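Side-chain contacts in class D beta-lactamase (Fusobacterium nucleatum subsp. polymorphum, PDB 4IED), which probably hydrolyses the amide bond of beta-lactam antibiotics to give substituted beta-amino acids: residues L130-K135 with V158-L163; L163-K168 with I221-I226; T183-K188 with G209-W214. All coordinates share one frame; numbering follows the deposited sequence. Where two conformers were deposited one is given.

Interaction 1: L130-K135 with V158-L163; sequences LNYGNK and VKLLNL
L160 of helix 154-165 sets its two methyl groups against L130 and Y132, at the end of helix 108-130 and the start of the YGN motif of class D beta-lactamases (Y132, G133 and N134). The contact is apolar and buried, with no hydrogen bond between the segments. L160 CD1 approaches the tyrosine ring obliquely, 3.5 Å from Y132 CD2, and the two side chains cross at about a right angle. With CG anti to the backbone N (chi1 -172°), Y132 swings its ring into the path of this methyl; F59, just before the carboxylated lysine K60, meets the same ring edge-to-face. The second methyl, L160 CD2, lies 4.2 Å from L130 CD2 and 3.5 Å from the carbonyl L130 O.

The backbone shapes the loop. N131, with positive phi, closes the helix in a Schellman motif, and a type II' turn follows from Y132 to K135, with G133 at its second position.

Hydrogen bonds hold the side of the loop away from L160. N134, which with E136 binds magnesium in a crystal of this protein, though not on this chain, receives K151 N and E136 N on OD1 and gives ND2 to P149 O. K135 NZ donates to G133 O (2.9 Å, C=O...N angle 161°) and to N131 OD1 at 2.8 Å, standing 40° above the plane of that carbonyl.

Interaction 2: L163-K168 with I221-I226; sequences LLSQSK and IYSFAI
The chi1 of S165 (69°) tucks OG between its own backbone N and carbonyl carbon, and from there the oxygen faces the two branches of I221 on the neighbouring strand 221-229. I221, for its part, turns CG2 anti to the backbone N and CG1 anti to the carbonyl carbon, beside the backbone N (chi1 -55°), so that a methyl of each branch meets the end of the helix. CG2 comes closest, 3.5 Å from S165 OG, and it also rests 3.9 Å from S165 CB. CD1, at the end of the extended longer branch, lies 3.7 Å from the same S165 OG. That methyl also touches the aliphatic part of Q166, whose CG is 3.8 Å away; here the two side chains meet at a slant. S223, two residues along the strand and on the same face, brings its OG only to within 4.4 Å of S165 OG, too far for a hydrogen bond.

The helix ends just past S165. S167, with positive phi, is the C' residue of a Schellman motif: K168 N reaches back to L163 O at 2.8 Å and S167 N to L164 O at 2.9 Å. L163 O also accepts Q166 N, the two donors arriving from opposite faces of its carbonyl plane.

On one edge, strand 221-229 pairs with strand 29-35 and with L36 beyond it, and a magnesium ion lies about 5 Å from the I221 side chain. Since S165 OG spends its proton within its own helix, on N162 O and weakly on L161 O, its meeting with I221 is van der Waals contact, and the two segments are held by such contact alone, with no hydrogen bond between them.

Interaction 3: T183-K188 with G209-W214; sequences TILEKK and GWFVGW
L185 and F211 make the apolar half of this contact, reaching toward one another from strands 184-187 and 208-216. L185 CD1 sits at the edge of the F211 ring, in its plane, 3.7 Å from both F211 CE1 and F211 CZ. The F211 ring leaves its strand on the side opposite the backbone N (chi1 178°), which carries it toward the outer strand.

The other half pairs a hydroxyl with an indole. T183 OG1 approaches W214 CH2 obliquely at 3.7 Å, the two side chains crossing at about a right angle. The hydroxyl is hydrogen-bonded back to V179 O and K180 O of helix 173-182, while W214 stacks on H194.

Within segment 183-188, E186 and K188 form a salt bridge: K188 NZ lies 2.7 Å from E186 OE2, on the anti side of the carboxylate and 28° out of its plane.

Strand 192-200 runs between the two segments, and L185 and E186 both face its L193 in a classic beta bulge. This is the outer part of the antiparallel sheet of the beta-lactamase fold, whose strand 192-200 bears the KTG motif that includes T197.

In the fold
Interactions 1 and 2 both use helix 154-165, L160 on one flank for the first, S165 and Q166 at the C-terminal end for the second; their centres are 10 Å apart. N162 CA, 3.2 Å from S223 OG, ties interaction 1 to the strand of interaction 2. L161 CD1, 3.5 Å from G213 N, ties it to interaction 3, although those centres are 17 Å apart. Interactions 2 and 3 use adjacent antiparallel strands, probably hydrogen-bonded from F224 N to G213 O (2.8 Å). Interaction 3 is nested in the chain between the segments of interaction 2. L164 and V212 both touch I61, the residue after the carboxylated lysine K60.

Interaction 1: L130-K135 with V158-L163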
loop_
_atom_site.group_PDB
_atom_site.type_symbol
_atom_site.label_atom_id
_atom_site.label_comp_id
_atom_site.label_asym_id
_atom_site.label_seq_id
_atom_site.Cartn_x
_atom_site.Cartn_y
_atom_site.Cartn_z
ATOM N N LEU A 130 -8.781 9.419 7.888
ATOM C CA LEU A 130 -7.432 8.930 7.856
ATOM C C LEU A 130 -6.330 9.950 7.816
ATOM O O LEU A 130 -5.158 9.628 7.946
ATOM C CB LEU A 130 -7.235 7.999 6.636
ATOM C CG LEU A 130 -7.984 6.681 6.640
ATOM C CD1 LEU A 130 -8.172 6.106 5.262
ATOM C CD2 LEU A 130 -7.428 5.659 7.636
ATOM N N ASN A 131 -6.706 11.221 7.530
ATOM C CA ASN A 131 -5.785 12.259 7.198
ATOM C C ASN A 131 -4.748 11.764 6.127
ATOM O O ASN A 131 -3.547 11.951 6.269
ATOM C CB ASN A 131 -5.028 12.768 8.395
ATOM C CG ASN A 131 -4.297 14.054 8.098
ATOM O OD1 ASN A 131 -4.789 14.940 7.346
ATOM N ND2 ASN A 131 -3.136 14.199 8.697
ATOM N N TYR A 132 -5.267 11.118 5.074
ATOM C CA TYR A 132 -4.483 10.368 4.066
ATOM C C TYR A 132 -3.828 11.310 3.068
ATOM O O TYR A 132 -4.483 11.881 2.169
ATOM C CB TYR A 132 -5.389 9.365 3.305
ATOM C CG TYR A 132 -4.631 8.433 2.383
ATOM C CD1 TYR A 132 -4.256 8.819 1.143
ATOM C CD2 TYR A 132 -4.318 7.104 2.774
ATOM C CE1 TYR A 132 -3.528 7.954 0.343
ATOM C CE2 TYR A 132 -3.616 6.265 1.962
ATOM C CZ TYR A 132 -3.204 6.672 0.724
ATOM O OH TYR A 132 -2.567 5.807 -0.115
ATOM N N GLY A 133 -2.503 11.460 3.158
ATOM C CA GLY A 133 -1.802 12.277 2.216
ATOM C C GLY A 133 -2.405 13.651 2.057
ATOM O O GLY A 133 -2.789 14.290 3.037
ATOM N N ASN A 134 -2.447 14.160 0.841
ATOM C CA ASN A 134 -3.083 15.445 0.602
ATOM C C ASN A 134 -4.610 15.462 0.561
ATOM O O ASN A 134 -5.253 16.520 0.438
ATOM C CB ASN A 134 -2.489 16.135 -0.652
ATOM C CG ASN A 134 -2.815 15.406 -1.947
ATOM O OD1 ASN A 134 -3.665 14.466 -1.963
ATOM N ND2 ASN A 134 -2.162 15.857 -3.066
ATOM N N LYS A 135 -5.191 14.263 0.617
ATOM C CA LYS A 135 -6.671 14.140 0.721
ATOM C C LYS A 135 -7.393 14.709 -0.543
ATOM O O LYS A 135 -8.577 15.037 -0.500
ATOM C CB LYS A 135 -7.251 14.763 1.982
ATOM C CG LYS A 135 -6.672 14.250 3.293
ATOM C CD LYS A 135 -6.837 15.177 4.464
ATOM C CE LYS A 135 -5.818 16.315 4.537
ATOM N NZ LYS A 135 -4.428 15.904 4.751
ATOM N N VAL A 158 3.911 5.001 6.197
ATOM C CA VAL A 158 4.425 4.283 7.367
ATOM C C VAL A 158 3.623 4.643 8.594
ATOM O O VAL A 158 3.314 3.774 9.413
ATOM C CB VAL A 158 5.936 4.553 7.504
ATOM C CG1 VAL A 158 6.417 4.031 8.881
ATOM C CG2 VAL A 158 6.689 3.866 6.397
ATOM N N LYS A 159 3.318 5.930 8.779
ATOM C CA LYS A 159 2.532 6.335 9.960
ATOM C C LYS A 159 1.178 5.661 9.980
ATOM O O LYS A 159 0.732 5.112 11.010
ATOM C CB LYS A 159 2.451 7.859 10.047
ATOM C CG LYS A 159 3.769 8.555 10.390
ATOM C CD LYS A 159 3.736 10.048 10.643
ATOM C CE LYS A 159 5.174 10.638 10.803
ATOM N NZ LYS A 159 5.225 12.168 10.740
ATOM N N LEU A 160 0.508 5.611 8.828
ATOM C CA LEU A 160 -0.771 4.980 8.726
ATOM C C LEU A 160 -0.709 3.477 8.981
ATOM O O LEU A 160 -1.576 2.863 9.642
ATOM C CB LEU A 160 -1.450 5.201 7.400
ATOM C CG LEU A 160 -2.108 6.521 7.144
ATOM C CD1 LEU A 160 -2.381 6.676 5.643
ATOM C CD2 LEU A 160 -3.338 6.689 7.969
ATOM N N LEU A 161 0.332 2.847 8.465
ATOM C CA LEU A 161 0.463 1.381 8.530
ATOM C C LEU A 161 0.823 0.974 9.959
ATOM O O LEU A 161 0.367 -0.054 10.420
ATOM C CB LEU A 161 1.510 0.915 7.530
ATOM C CG LEU A 161 1.000 1.008 6.115
ATOM C CD1 LEU A 161 2.171 0.947 5.118
ATOM C CD2 LEU A 161 -0.063 -0.037 5.691
ATOM N N ASN A 162 1.642 1.767 10.636
ATOM C CA ASN A 162 1.924 1.522 12.050
ATOM C C ASN A 162 0.626 1.478 12.860
ATOM O O ASN A 162 0.397 0.601 13.712
ATOM C CB ASN A 162 2.898 2.552 12.593
ATOM C CG ASN A 162 3.084 2.349 14.101
ATOM O OD1 ASN A 162 3.522 1.319 14.561
ATOM N ND2 ASN A 162 2.731 3.314 14.791
ATOM N N LEU A 163 -0.246 2.403 12.595
ATOM C CA LEU A 163 -1.567 2.432 13.279
ATOM C C LEU A 163 -2.493 1.244 12.853
ATOM O O LEU A 163 -3.128 0.587 13.693
ATOM C CB LEU A 163 -2.261 3.764 13.084
ATOM C CG LEU A 163 -1.539 4.948 13.685
ATOM C CD1 LEU A 163 -2.162 6.266 13.145
ATOM C CD2 LEU A 163 -1.477 4.869 15.173
#

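Interaction 2: L163-K168 with I221-I226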
loop_
_atom_site.group_PDB
_atom_site.type_symbol
_atom_site.label_atom_id
_atom_site.label_comp_id
_atom_site.label_asym_id
_atom_site.label_seq_id
_atom_site.Cartn_x
_atom_site.Cartn_y
_atom_site.Cartn_z
ATOM N N LEU A 163 -0.246 2.403 12.595
ATOM C CA LEU A 163 -1.567 2.432 13.279
ATOM C C LEU A 163 -2.493 1.244 12.853
ATOM O O LEU A 163 -3.128 0.587 13.693
ATOM C CB LEU A 163 -2.261 3.764 13.084
ATOM C CG LEU A 163 -1.539 4.948 13.685
ATOM C CD1 LEU A 163 -2.162 6.266 13.145
ATOM C CD2 LEU A 163 -1.477 4.869 15.173
ATOM N N LEU A 164 -2.610 1.032 11.558
ATOM C CA LEU A 164 -3.426 -0.070 11.055
ATOM C C LEU A 164 -3.009 -1.412 11.676
ATOM O O LEU A 164 -3.842 -2.208 12.088
ATOM C CB LEU A 164 -3.295 -0.189 9.507
ATOM C CG LEU A 164 -4.111 -1.325 8.864
ATOM C CD1 LEU A 164 -5.627 -1.311 9.201
ATOM C CD2 LEU A 164 -3.907 -1.362 7.361
ATOM N N SER A 165 -1.709 -1.660 11.745
ATOM C CA SER A 165 -1.141 -2.960 12.186
ATOM C C SER A 165 -1.535 -3.245 13.668
ATOM O O SER A 165 -1.560 -4.347 14.085
ATOM C CB SER A 165 0.382 -2.949 12.075
ATOM O OG SER A 165 0.961 -2.090 13.021
ATOM N N GLN A 166 -1.825 -2.169 14.408
ATOM C CA GLN A 166 -2.275 -2.256 15.820
ATOM C C GLN A 166 -3.781 -1.962 16.010
ATOM O O GLN A 166 -4.253 -1.801 17.163
ATOM C CB GLN A 166 -1.470 -1.214 16.548
ATOM C CG GLN A 166 0.049 -1.432 16.549
ATOM C CD GLN A 166 0.741 -0.295 17.265
ATOM O OE1 GLN A 166 1.163 0.746 16.723
ATOM N NE2 GLN A 166 0.690 -0.413 18.577
ATOM N N SER A 167 -4.518 -1.908 14.904
ATOM C CA SER A 167 -5.966 -1.599 14.951
ATOM C C SER A 167 -6.195 -0.298 15.702
ATOM O O SER A 167 -7.201 -0.125 16.384
ATOM C CB SER A 167 -6.790 -2.762 15.516
ATOM O OG SER A 167 -6.679 -3.862 14.575
ATOM N N LYS A 168 -5.352 0.694 15.466
ATOM C CA LYS A 168 -5.445 1.995 16.161
ATOM C C LYS A 168 -5.995 3.126 15.324
ATOM O O LYS A 168 -6.071 4.272 15.767
ATOM C CB LYS A 168 -4.055 2.410 16.726
ATOM C CG LYS A 168 -3.701 1.642 17.990
ATOM C CD LYS A 168 -2.333 2.077 18.435
ATOM C CE LYS A 168 -1.997 1.330 19.719
ATOM N NZ LYS A 168 -2.736 1.681 20.932
ATOM N N ILE A 221 6.779 -4.715 15.673
ATOM C CA ILE A 221 6.110 -4.445 14.359
ATOM C C ILE A 221 6.957 -3.432 13.642
ATOM O O ILE A 221 7.259 -2.376 14.160
ATOM C CB ILE A 221 4.695 -3.843 14.477
ATOM C CG1 ILE A 221 3.836 -4.738 15.352
ATOM C CG2 ILE A 221 4.102 -3.665 13.118
ATOM C CD1 ILE A 221 2.458 -4.210 15.666
ATOM N N TYR A 222 7.365 -3.801 12.399
ATOM C CA TYR A 222 8.165 -2.941 11.516
ATOM C C TYR A 222 7.304 -2.505 10.386
ATOM O O TYR A 222 6.944 -3.322 9.545
ATOM C CB TYR A 222 9.403 -3.694 10.994
ATOM C CG TYR A 222 10.268 -4.299 12.060
ATOM C CD1 TYR A 222 9.941 -5.568 12.556
ATOM C CD2 TYR A 222 11.429 -3.667 12.533
ATOM C CE1 TYR A 222 10.684 -6.204 13.518
ATOM C CE2 TYR A 222 12.116 -4.296 13.587
ATOM C CZ TYR A 222 11.752 -5.541 14.054
ATOM O OH TYR A 222 12.477 -6.194 15.115
ATOM N N SER A 223 6.928 -1.215 10.362
ATOM C CA SER A 223 6.080 -0.726 9.283
ATOM C C SER A 223 7.008 -0.095 8.237
ATOM O O SER A 223 8.031 0.508 8.571
ATOM C CB SER A 223 5.153 0.339 9.786
ATOM O OG SER A 223 4.177 -0.284 10.658
ATOM N N PHE A 224 6.691 -0.275 6.975
ATOM C CA PHE A 224 7.645 0.142 5.925
ATOM C C PHE A 224 6.905 0.644 4.703
ATOM O O PHE A 224 5.772 0.382 4.381
ATOM C CB PHE A 224 8.551 -1.007 5.500
ATOM C CG PHE A 224 7.822 -2.128 4.772
ATOM C CD1 PHE A 224 7.613 -2.078 3.371
ATOM C CD2 PHE A 224 7.399 -3.243 5.473
ATOM C CE1 PHE A 224 6.955 -3.077 2.724
ATOM C CE2 PHE A 224 6.737 -4.255 4.798
ATOM C CZ PHE A 224 6.504 -4.148 3.439
ATOM N N ALA A 225 7.671 1.520 4.004
ATOM C CA ALA A 225 7.387 2.008 2.615
ATOM C C ALA A 225 8.625 2.285 1.804
ATOM O O ALA A 225 9.514 2.992 2.293
ATOM C CB ALA A 225 6.549 3.271 2.685
ATOM N N ILE A 226 8.608 1.710 0.605
ATOM C CA ILE A 226 9.647 2.013 -0.396
ATOM C C ILE A 226 8.915 2.543 -1.599
ATOM O O ILE A 226 7.828 2.123 -1.973
ATOM C CB ILE A 226 10.482 0.770 -0.737
ATOM C CG1 ILE A 226 11.737 1.132 -1.610
ATOM C CG2 ILE A 226 9.698 -0.328 -1.432
ATOM C CD1 ILE A 226 12.694 -0.028 -1.639
#

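Interaction 3: T183-K188 with G209-W214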
loop_
_atom_site.group_PDB
_atom_site.type_symbol
_atom_site.label_atom_id
_atom_site.label_comp_id
_atom_site.label_asym_id
_atom_site.label_seq_id
_atom_site.Cartn_x
_atom_site.Cartn_y
_atom_site.Cartn_z
ATOM N N THR A 183 -4.174 -8.682 3.435
ATOM C CA THR A 183 -2.844 -8.243 3.071
ATOM C C THR A 183 -1.705 -9.163 3.494
ATOM O O THR A 183 -0.519 -8.805 3.235
ATOM C CB THR A 183 -2.539 -6.808 3.534
ATOM O OG1 THR A 183 -2.718 -6.735 4.958
ATOM C CG2 THR A 183 -3.412 -5.712 2.799
ATOM N N ILE A 184 -1.976 -10.350 4.021
ATOM C CA ILE A 184 -0.947 -11.271 4.388
ATOM C C ILE A 184 -0.221 -11.729 3.116
ATOM O O ILE A 184 -0.862 -12.279 2.219
ATOM C CB ILE A 184 -1.495 -12.462 5.164
ATOM C CG1 ILE A 184 -2.077 -11.953 6.507
ATOM C CG2 ILE A 184 -0.362 -13.434 5.336
ATOM C CD1 ILE A 184 -2.841 -13.011 7.272
ATOM N N LEU A 185 1.091 -11.599 3.145
ATOM C CA LEU A 185 1.944 -12.067 2.054
ATOM C C LEU A 185 2.743 -13.296 2.386
ATOM O O LEU A 185 2.729 -14.269 1.677
ATOM C CB LEU A 185 2.864 -10.931 1.640
ATOM C CG LEU A 185 2.233 -9.628 1.064
ATOM C CD1 LEU A 185 3.345 -8.585 0.857
ATOM C CD2 LEU A 185 1.367 -9.886 -0.160
ATOM N N GLU A 186 3.377 -13.302 3.573
ATOM C CA GLU A 186 4.149 -14.502 3.977
ATOM C C GLU A 186 4.083 -14.596 5.472
ATOM O O GLU A 186 4.514 -13.673 6.213
ATOM C CB GLU A 186 5.632 -14.321 3.599
ATOM C CG GLU A 186 6.499 -15.486 4.015
ATOM C CD GLU A 186 7.987 -15.464 3.660
ATOM O OE1 GLU A 186 8.390 -14.489 3.002
ATOM O OE2 GLU A 186 8.715 -16.411 3.987
ATOM N N LYS A 187 3.503 -15.739 5.913
ATOM C CA LYS A 187 3.369 -16.073 7.352
ATOM C C LYS A 187 4.334 -17.196 7.625
ATOM O O LYS A 187 4.218 -18.288 7.069
ATOM C CB LYS A 187 1.948 -16.537 7.662
ATOM C CG LYS A 187 1.661 -16.768 9.160
ATOM C CD LYS A 187 1.738 -18.227 9.605
ATOM C CE LYS A 187 1.360 -18.461 11.067
ATOM N NZ LYS A 187 2.344 -17.840 11.928
ATOM N N LYS A 188 5.285 -16.924 8.527
ATOM C CA LYS A 188 6.244 -17.912 9.042
ATOM C C LYS A 188 6.196 -17.925 10.576
ATOM O O LYS A 188 5.512 -17.087 11.188
ATOM C CB LYS A 188 7.685 -17.631 8.551
ATOM C CG LYS A 188 7.853 -17.820 7.019
ATOM C CD LYS A 188 7.660 -19.295 6.588
ATOM C CE LYS A 188 8.278 -19.723 5.239
ATOM N NZ LYS A 188 7.704 -18.896 4.184
ATOM N N GLY A 209 7.318 3.155 -8.546
ATOM C CA GLY A 209 6.919 1.870 -7.957
ATOM C C GLY A 209 6.891 1.908 -6.440
ATOM O O GLY A 209 7.815 2.351 -5.822
ATOM N N TRP A 210 5.842 1.420 -5.857
ATOM C CA TRP A 210 5.626 1.365 -4.369
ATOM C C TRP A 210 5.578 -0.078 -3.886
ATOM O O TRP A 210 5.005 -0.945 -4.563
ATOM C CB TRP A 210 4.252 1.970 -3.994
ATOM C CG TRP A 210 4.030 3.451 -4.021
ATOM C CD1 TRP A 210 3.413 4.155 -5.007
ATOM C CD2 TRP A 210 4.298 4.362 -2.943
ATOM N NE1 TRP A 210 3.349 5.490 -4.682
ATOM C CE2 TRP A 210 3.849 5.640 -3.372
ATOM C CE3 TRP A 210 4.953 4.235 -1.678
ATOM C CZ2 TRP A 210 3.928 6.733 -2.540
ATOM C CZ3 TRP A 210 5.019 5.268 -0.862
ATOM C CH2 TRP A 210 4.486 6.555 -1.259
ATOM N N PHE A 211 6.057 -0.264 -2.656
ATOM C CA PHE A 211 5.731 -1.476 -1.868
ATOM C C PHE A 211 5.684 -0.995 -0.448
ATOM O O PHE A 211 6.617 -0.440 0.092
ATOM C CB PHE A 211 6.729 -2.640 -2.110
ATOM C CG PHE A 211 6.477 -3.883 -1.301
ATOM C CD1 PHE A 211 5.220 -4.420 -1.199
ATOM C CD2 PHE A 211 7.513 -4.506 -0.660
ATOM C CE1 PHE A 211 5.025 -5.583 -0.465
ATOM C CE2 PHE A 211 7.306 -5.671 0.082
ATOM C CZ PHE A 211 6.090 -6.175 0.145
ATOM N N VAL A 212 4.505 -1.177 0.170
ATOM C CA VAL A 212 4.236 -0.710 1.559
ATOM C C VAL A 212 3.628 -1.846 2.355
ATOM O O VAL A 212 2.984 -2.698 1.821
ATOM C CB VAL A 212 3.360 0.568 1.628
ATOM C CG1 VAL A 212 3.861 1.630 0.614
ATOM C CG2 VAL A 212 1.922 0.268 1.383
ATOM N N GLY A 213 3.874 -1.787 3.675
ATOM C CA GLY A 213 3.310 -2.869 4.521
ATOM C C GLY A 213 3.896 -2.818 5.920
ATOM O O GLY A 213 4.362 -1.808 6.405
ATOM N N TRP A 214 3.889 -3.971 6.539
ATOM C CA TRP A 214 4.521 -4.166 7.804
ATOM C C TRP A 214 4.828 -5.643 8.042
ATOM O O TRP A 214 4.298 -6.525 7.401
ATOM C CB TRP A 214 3.647 -3.646 8.987
ATOM C CG TRP A 214 2.393 -4.487 9.223
ATOM C CD1 TRP A 214 2.243 -5.457 10.188
ATOM C CD2 TRP A 214 1.098 -4.295 8.615
ATOM N NE1 TRP A 214 0.948 -5.912 10.145
ATOM C CE2 TRP A 214 0.240 -5.282 9.150
ATOM C CE3 TRP A 214 0.640 -3.519 7.580
ATOM C CZ2 TRP A 214 -1.088 -5.392 8.749
ATOM C CZ3 TRP A 214 -0.663 -3.615 7.197
ATOM C CH2 TRP A 214 -1.506 -4.585 7.706
#